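Local coordinates for protein putative methyltransferase (Emericella variicolor, PDB 7DMB) that probably transfers methyl groups from S-adenosyl-L-methionine, acting in trans in calbistrin biosynthesis, and binds the by-product S-adenosyl-L-homocysteine, at residues Cys69-Thr83 / Pro146-Gly159. Sequence-based numbering, arbitrary orientation.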
loop_
_atom_site.group_PDB
_atom_site.type_symbol
_atom_site.label_atom_id
_atom_site.label_comp_id
_atom_site.label_asym_id
_atom_site.label_seq_id
_atom_site.Cartn_x
_atom_site.Cartn_y
_atom_site.Cartn_z
ATOM N N CYS A 69 1.552 17.421 -13.086
ATOM C CA CYS A 69 0.088 17.411 -13.037
ATOM C C CYS A 69 -0.456 18.355 -11.969
ATOM O O CYS A 69 -1.471 19.024 -12.197
ATOM C CB CYS A 69 -0.462 15.998 -12.778
ATOM S SG CYS A 69 0.269 14.645 -13.788
ATOM N N ALA A 70 0.164 18.371 -10.777
ATOM C CA ALA A 70 -0.346 19.199 -9.690
ATOM C C ALA A 70 -0.275 20.678 -10.054
ATOM O O ALA A 70 -1.212 21.433 -9.783
ATOM C CB ALA A 70 0.421 18.923 -8.395
ATOM N N ILE A 71 0.826 21.103 -10.681
ATOM C CA ILE A 71 0.937 22.471 -11.197
ATOM C C ILE A 71 -0.163 22.742 -12.214
ATOM O O ILE A 71 -0.841 23.776 -12.173
ATOM C CB ILE A 71 2.325 22.695 -11.824
ATOM C CG1 ILE A 71 3.438 22.581 -10.770
ATOM C CG2 ILE A 71 2.368 24.053 -12.562
ATOM C CD1 ILE A 71 4.852 22.397 -11.380
ATOM N N GLN A 72 -0.364 21.793 -13.135
ATOM C CA GLN A 72 -1.353 21.930 -14.192
ATOM C C GLN A 72 -2.770 21.951 -13.654
ATOM O O GLN A 72 -3.675 22.387 -14.365
ATOM C CB GLN A 72 -1.194 20.782 -15.204
ATOM C CG GLN A 72 -1.593 21.126 -16.634
ATOM C CD GLN A 72 -0.609 22.057 -17.324
ATOM O OE1 GLN A 72 0.412 22.431 -16.762
ATOM N NE2 GLN A 72 -0.919 22.431 -18.555
ATOM N N MET A 73 -2.984 21.480 -12.421
ATOM C CA MET A 73 -4.318 21.424 -11.840
ATOM C C MET A 73 -4.749 22.714 -11.159
ATOM O O MET A 73 -5.942 22.877 -10.877
ATOM C CB MET A 73 -4.392 20.287 -10.820
ATOM C CG MET A 73 -4.559 18.931 -11.456
ATOM S SD MET A 73 -3.920 17.631 -10.385
ATOM C CE MET A 73 -5.309 17.454 -9.260
ATOM N N GLN A 74 -3.818 23.624 -10.887
ATOM C CA GLN A 74 -4.112 24.755 -10.008
ATOM C C GLN A 74 -5.256 25.603 -10.552
ATOM O O GLN A 74 -6.252 25.842 -9.861
ATOM C CB GLN A 74 -2.852 25.602 -9.801
ATOM C CG GLN A 74 -1.756 24.842 -9.062
ATOM C CD GLN A 74 -2.226 24.302 -7.718
ATOM O OE1 GLN A 74 -2.741 25.060 -6.881
ATOM N NE2 GLN A 74 -2.045 22.989 -7.497
ATOM N N GLU A 75 -5.134 26.069 -11.796
ATOM C CA GLU A 75 -6.169 26.946 -12.330
ATOM C C GLU A 75 -7.475 26.190 -12.521
ATOM O O GLU A 75 -8.559 26.749 -12.307
ATOM C CB GLU A 75 -5.709 27.579 -13.651
ATOM C CG GLU A 75 -6.708 28.614 -14.179
ATOM C CD GLU A 75 -6.320 29.216 -15.520
ATOM O OE1 GLU A 75 -5.123 29.173 -15.883
ATOM O OE2 GLU A 75 -7.223 29.740 -16.212
ATOM N N LYS A 76 -7.383 24.910 -12.879
ATOM C CA LYS A 76 -8.571 24.086 -13.035
ATOM C C LYS A 76 -9.302 23.928 -11.703
ATOM O O LYS A 76 -10.528 24.091 -11.626
ATOM C CB LYS A 76 -8.160 22.723 -13.608
ATOM C CG LYS A 76 -9.093 22.173 -14.661
ATOM C CD LYS A 76 -8.574 20.877 -15.295
ATOM C CE LYS A 76 -9.718 19.892 -15.543
ATOM N NZ LYS A 76 -9.293 18.745 -16.340
ATOM N N LEU A 77 -8.555 23.644 -10.638
ATOM C CA LEU A 77 -9.174 23.431 -9.336
ATOM C C LEU A 77 -9.861 24.693 -8.833
ATOM O O LEU A 77 -10.964 24.627 -8.281
ATOM C CB LEU A 77 -8.124 22.955 -8.334
ATOM C CG LEU A 77 -8.147 21.439 -8.107
ATOM C CD1 LEU A 77 -7.026 21.013 -7.191
ATOM C CD2 LEU A 77 -9.497 21.035 -7.545
ATOM N N LYS A 78 -9.239 25.858 -9.040
ATOM C CA LYS A 78 -9.757 27.086 -8.443
ATOM C C LYS A 78 -11.069 27.527 -9.089
ATOM O O LYS A 78 -11.970 28.015 -8.403
ATOM C CB LYS A 78 -8.705 28.188 -8.538
ATOM C CG LYS A 78 -7.456 27.932 -7.700
ATOM C CD LYS A 78 -7.754 27.154 -6.403
ATOM C CE LYS A 78 -8.348 28.070 -5.301
ATOM N NZ LYS A 78 -8.491 27.454 -3.949
ATOM N N SER A 79 -11.211 27.349 -10.398
ATOM C CA SER A 79 -12.480 27.688 -11.027
ATOM C C SER A 79 -13.542 26.599 -10.867
ATOM O O SER A 79 -14.696 26.821 -11.259
ATOM C CB SER A 79 -12.273 27.992 -12.515
ATOM O OG SER A 79 -11.314 27.123 -13.090
ATOM N N ALA A 80 -13.199 25.449 -10.296
ATOM C CA ALA A 80 -14.151 24.356 -10.157
ATOM C C ALA A 80 -14.971 24.492 -8.877
ATOM O O ALA A 80 -14.548 25.098 -7.885
ATOM C CB ALA A 80 -13.432 23.003 -10.164
ATOM N N THR A 81 -16.157 23.896 -8.909
ATOM C CA THR A 81 -17.034 23.827 -7.748
ATOM C C THR A 81 -16.707 22.558 -6.968
ATOM O O THR A 81 -17.122 21.460 -7.347
ATOM C CB THR A 81 -18.496 23.846 -8.176
ATOM O OG1 THR A 81 -18.755 25.033 -8.936
ATOM C CG2 THR A 81 -19.408 23.804 -6.957
ATOM N N CYS A 82 -15.968 22.708 -5.868
ATOM C CA CYS A 82 -15.727 21.599 -4.942
ATOM C C CYS A 82 -17.012 21.268 -4.197
ATOM O O CYS A 82 -17.445 22.022 -3.317
ATOM C CB CYS A 82 -14.606 21.961 -3.970
ATOM S SG CYS A 82 -13.002 21.902 -4.764
ATOM N N THR A 83 -17.615 20.129 -4.537
ATOM C CA THR A 83 -18.967 19.812 -4.096
ATOM C C THR A 83 -19.028 19.115 -2.748
ATOM O O THR A 83 -20.123 18.987 -2.190
ATOM C CB THR A 83 -19.667 18.937 -5.131
ATOM O OG1 THR A 83 -18.823 17.825 -5.442
ATOM C CG2 THR A 83 -19.958 19.739 -6.379
ATOM N N PRO A 146 -1.389 9.704 -12.149
ATOM C CA PRO A 146 -1.459 11.158 -11.888
ATOM C C PRO A 146 -1.992 11.955 -13.077
ATOM O O PRO A 146 -2.773 12.899 -12.886
ATOM C CB PRO A 146 -0.007 11.532 -11.531
ATOM C CG PRO A 146 0.827 10.342 -11.926
ATOM C CD PRO A 146 -0.058 9.137 -11.873
ATOM N N TRP A 147 -1.631 11.568 -14.302
ATOM C CA TRP A 147 -2.183 12.228 -15.480
ATOM C C TRP A 147 -3.709 12.190 -15.460
ATOM O O TRP A 147 -4.378 13.212 -15.685
ATOM C CB TRP A 147 -1.653 11.583 -16.765
ATOM C CG TRP A 147 -2.544 11.917 -17.917
ATOM C CD1 TRP A 147 -3.600 11.180 -18.393
ATOM C CD2 TRP A 147 -2.517 13.119 -18.682
ATOM N NE1 TRP A 147 -4.210 11.853 -19.420
ATOM C CE2 TRP A 147 -3.562 13.042 -19.620
ATOM C CE3 TRP A 147 -1.701 14.255 -18.670
ATOM C CZ2 TRP A 147 -3.804 14.052 -20.552
ATOM C CZ3 TRP A 147 -1.947 15.267 -19.595
ATOM C CH2 TRP A 147 -2.985 15.155 -20.521
ATOM N N ARG A 148 -4.274 11.014 -15.167
ATOM C CA ARG A 148 -5.732 10.873 -15.097
ATOM C C ARG A 148 -6.342 11.714 -13.978
ATOM O O ARG A 148 -7.469 12.208 -14.119
ATOM C CB ARG A 148 -6.130 9.410 -14.880
ATOM C CG ARG A 148 -5.936 8.461 -16.047
ATOM C CD ARG A 148 -6.555 7.104 -15.672
ATOM N NE ARG A 148 -6.269 6.088 -16.674
ATOM C CZ ARG A 148 -6.619 4.813 -16.588
ATOM N NH1 ARG A 148 -7.269 4.359 -15.526
ATOM N NH2 ARG A 148 -6.305 3.993 -17.581
ATOM N N VAL A 149 -5.648 11.843 -12.845
ATOM C CA VAL A 149 -6.163 12.683 -11.769
ATOM C C VAL A 149 -6.252 14.129 -12.240
ATOM O O VAL A 149 -7.280 14.799 -12.077
ATOM C CB VAL A 149 -5.282 12.546 -10.516
ATOM C CG1 VAL A 149 -5.509 13.739 -9.585
ATOM C CG2 VAL A 149 -5.561 11.216 -9.821
ATOM N N TYR A 150 -5.171 14.624 -12.837
ATOM C CA TYR A 150 -5.195 15.944 -13.462
ATOM C C TYR A 150 -6.319 16.039 -14.484
ATOM O O TYR A 150 -7.098 16.998 -14.489
ATOM C CB TYR A 150 -3.859 16.227 -14.148
ATOM C CG TYR A 150 -4.046 17.056 -15.400
ATOM C CD1 TYR A 150 -4.321 18.421 -15.305
ATOM C CD2 TYR A 150 -3.987 16.485 -16.665
ATOM C CE1 TYR A 150 -4.519 19.188 -16.416
ATOM C CE2 TYR A 150 -4.189 17.253 -17.785
ATOM C CZ TYR A 150 -4.450 18.610 -17.650
ATOM O OH TYR A 150 -4.657 19.417 -18.750
ATOM N N ASP A 151 -6.418 15.034 -15.348
ATOM C CA ASP A 151 -7.275 15.093 -16.519
ATOM C C ASP A 151 -8.754 15.002 -16.169
ATOM O O ASP A 151 -9.593 15.337 -17.006
ATOM C CB ASP A 151 -6.875 13.962 -17.474
ATOM C CG ASP A 151 -7.474 14.113 -18.845
ATOM O OD1 ASP A 151 -7.414 15.218 -19.429
ATOM O OD2 ASP A 151 -8.023 13.114 -19.332
ATOM N N ASN A 152 -9.096 14.568 -14.954
ATOM C CA ASN A 152 -10.490 14.387 -14.565
ATOM C C ASN A 152 -10.877 15.191 -13.333
ATOM O O ASN A 152 -12.002 15.045 -12.850
ATOM C CB ASN A 152 -10.788 12.907 -14.291
ATOM C CG ASN A 152 -10.675 12.058 -15.511
ATOM O OD1 ASN A 152 -11.640 11.907 -16.267
ATOM N ND2 ASN A 152 -9.493 11.480 -15.718
ATOM N N VAL A 153 -9.978 16.025 -12.810
ATOM C CA VAL A 153 -10.163 16.551 -11.459
ATOM C C VAL A 153 -11.478 17.319 -11.338
ATOM O O VAL A 153 -12.219 17.146 -10.359
ATOM C CB VAL A 153 -8.946 17.401 -11.048
ATOM C CG1 VAL A 153 -8.742 18.560 -11.995
ATOM C CG2 VAL A 153 -9.098 17.865 -9.609
ATOM N N VAL A 154 -11.819 18.131 -12.344
ATOM C CA VAL A 154 -13.054 18.917 -12.288
ATOM C C VAL A 154 -14.277 18.006 -12.280
ATOM O O VAL A 154 -15.159 18.147 -11.430
ATOM C CB VAL A 154 -13.119 19.932 -13.448
ATOM C CG1 VAL A 154 -14.558 20.525 -13.568
ATOM C CG2 VAL A 154 -12.070 21.049 -13.249
ATOM N N ASP A 155 -14.351 17.061 -13.220
ATOM C CA ASP A 155 -15.428 16.074 -13.182
ATOM C C ASP A 155 -15.475 15.345 -11.847
ATOM O O ASP A 155 -16.550 14.932 -11.408
ATOM C CB ASP A 155 -15.268 15.046 -14.302
ATOM C CG ASP A 155 -15.723 15.569 -15.648
ATOM O OD1 ASP A 155 -16.228 16.703 -15.713
ATOM O OD2 ASP A 155 -15.569 14.838 -16.648
ATOM N N ILE A 156 -14.331 15.175 -11.188
ATOM C CA ILE A 156 -14.337 14.462 -9.916
ATOM C C ILE A 156 -14.846 15.367 -8.794
ATOM O O ILE A 156 -15.793 15.008 -8.081
ATOM C CB ILE A 156 -12.943 13.877 -9.611
ATOM C CG1 ILE A 156 -12.566 12.812 -10.655
ATOM C CG2 ILE A 156 -12.897 13.297 -8.179
ATOM C CD1 ILE A 156 -11.099 12.432 -10.666
ATOM N N VAL A 157 -14.267 16.567 -8.638
ATOM C CA VAL A 157 -14.712 17.417 -7.527
ATOM C C VAL A 157 -16.111 17.959 -7.757
ATOM O O VAL A 157 -16.766 18.393 -6.801
ATOM C CB VAL A 157 -13.768 18.604 -7.247
ATOM C CG1 VAL A 157 -12.342 18.129 -6.987
ATOM C CG2 VAL A 157 -13.838 19.629 -8.382
ATOM N N GLU A 158 -16.600 17.949 -8.990
ATOM C CA GLU A 158 -17.971 18.370 -9.221
ATOM C C GLU A 158 -18.964 17.213 -9.209
ATOM O O GLU A 158 -20.146 17.429 -9.503
ATOM C CB GLU A 158 -18.064 19.151 -10.526
ATOM C CG GLU A 158 -17.172 20.391 -10.480
ATOM C CD GLU A 158 -17.521 21.445 -11.510
ATOM O OE1 GLU A 158 -18.305 21.160 -12.453
ATOM O OE2 GLU A 158 -16.993 22.569 -11.373
ATOM N N GLY A 159 -18.521 16.000 -8.868
ATOM C CA GLY A 159 -19.441 14.891 -8.649
ATOM C C GLY A 159 -20.006 14.248 -9.892
ATOM O O GLY A 159 -21.071 13.628 -9.824
HETATM O O HOH W 1 -18.619 24.890 -11.336
#
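The Tyr150 ring and the Gln72 side chain run side by side in one direction, with Gln72 CG 3.5 Å from Tyr150 CE1 and the amide, held by Arg123 and the carbonyl of Asp120, turned 70° from the ring. Met73 CG meets the ring at its edge, in plane, while Lys76 NZ stands over a face, too distant for more than a weak cation-pi attraction. Tyr150 CD2 and Asp151 CB lie over one face of the Trp147 ring, near its rim. Segments 69-79 and 146-157, on helices 56-79 and 140-157, run nearly parallel, 7° between axes that approach to 9.1 Å, in the helical part of the protein, away from the S-adenosyl-L-homocysteine site. Met73, bent at chi3 (81°), brings CE against Val149 CG1 and Val153 CG2; the Leu77 side chain crosses Val153 at about a right angle, CD2 against the same CG2. Lys76 slides past Val153 and presses on Val154 CG2, tightly packed at 3.5 Å from both Lys76 CG and CE; its NZ makes a weak bond to Tyr150 O. Thr81 N gives Glu158 OE2 a nearly straight 2.9 Å bond on its anti side, and Arg160 pairs with OE1. Gly159, at positive phi, closes helix 140-157 in a Schellman motif. Val157 O takes two bonds from Thr83: N almost in line with the carbonyl bond at 3.0 Å, OG1 above the carbonyl plane at 2.5 Å.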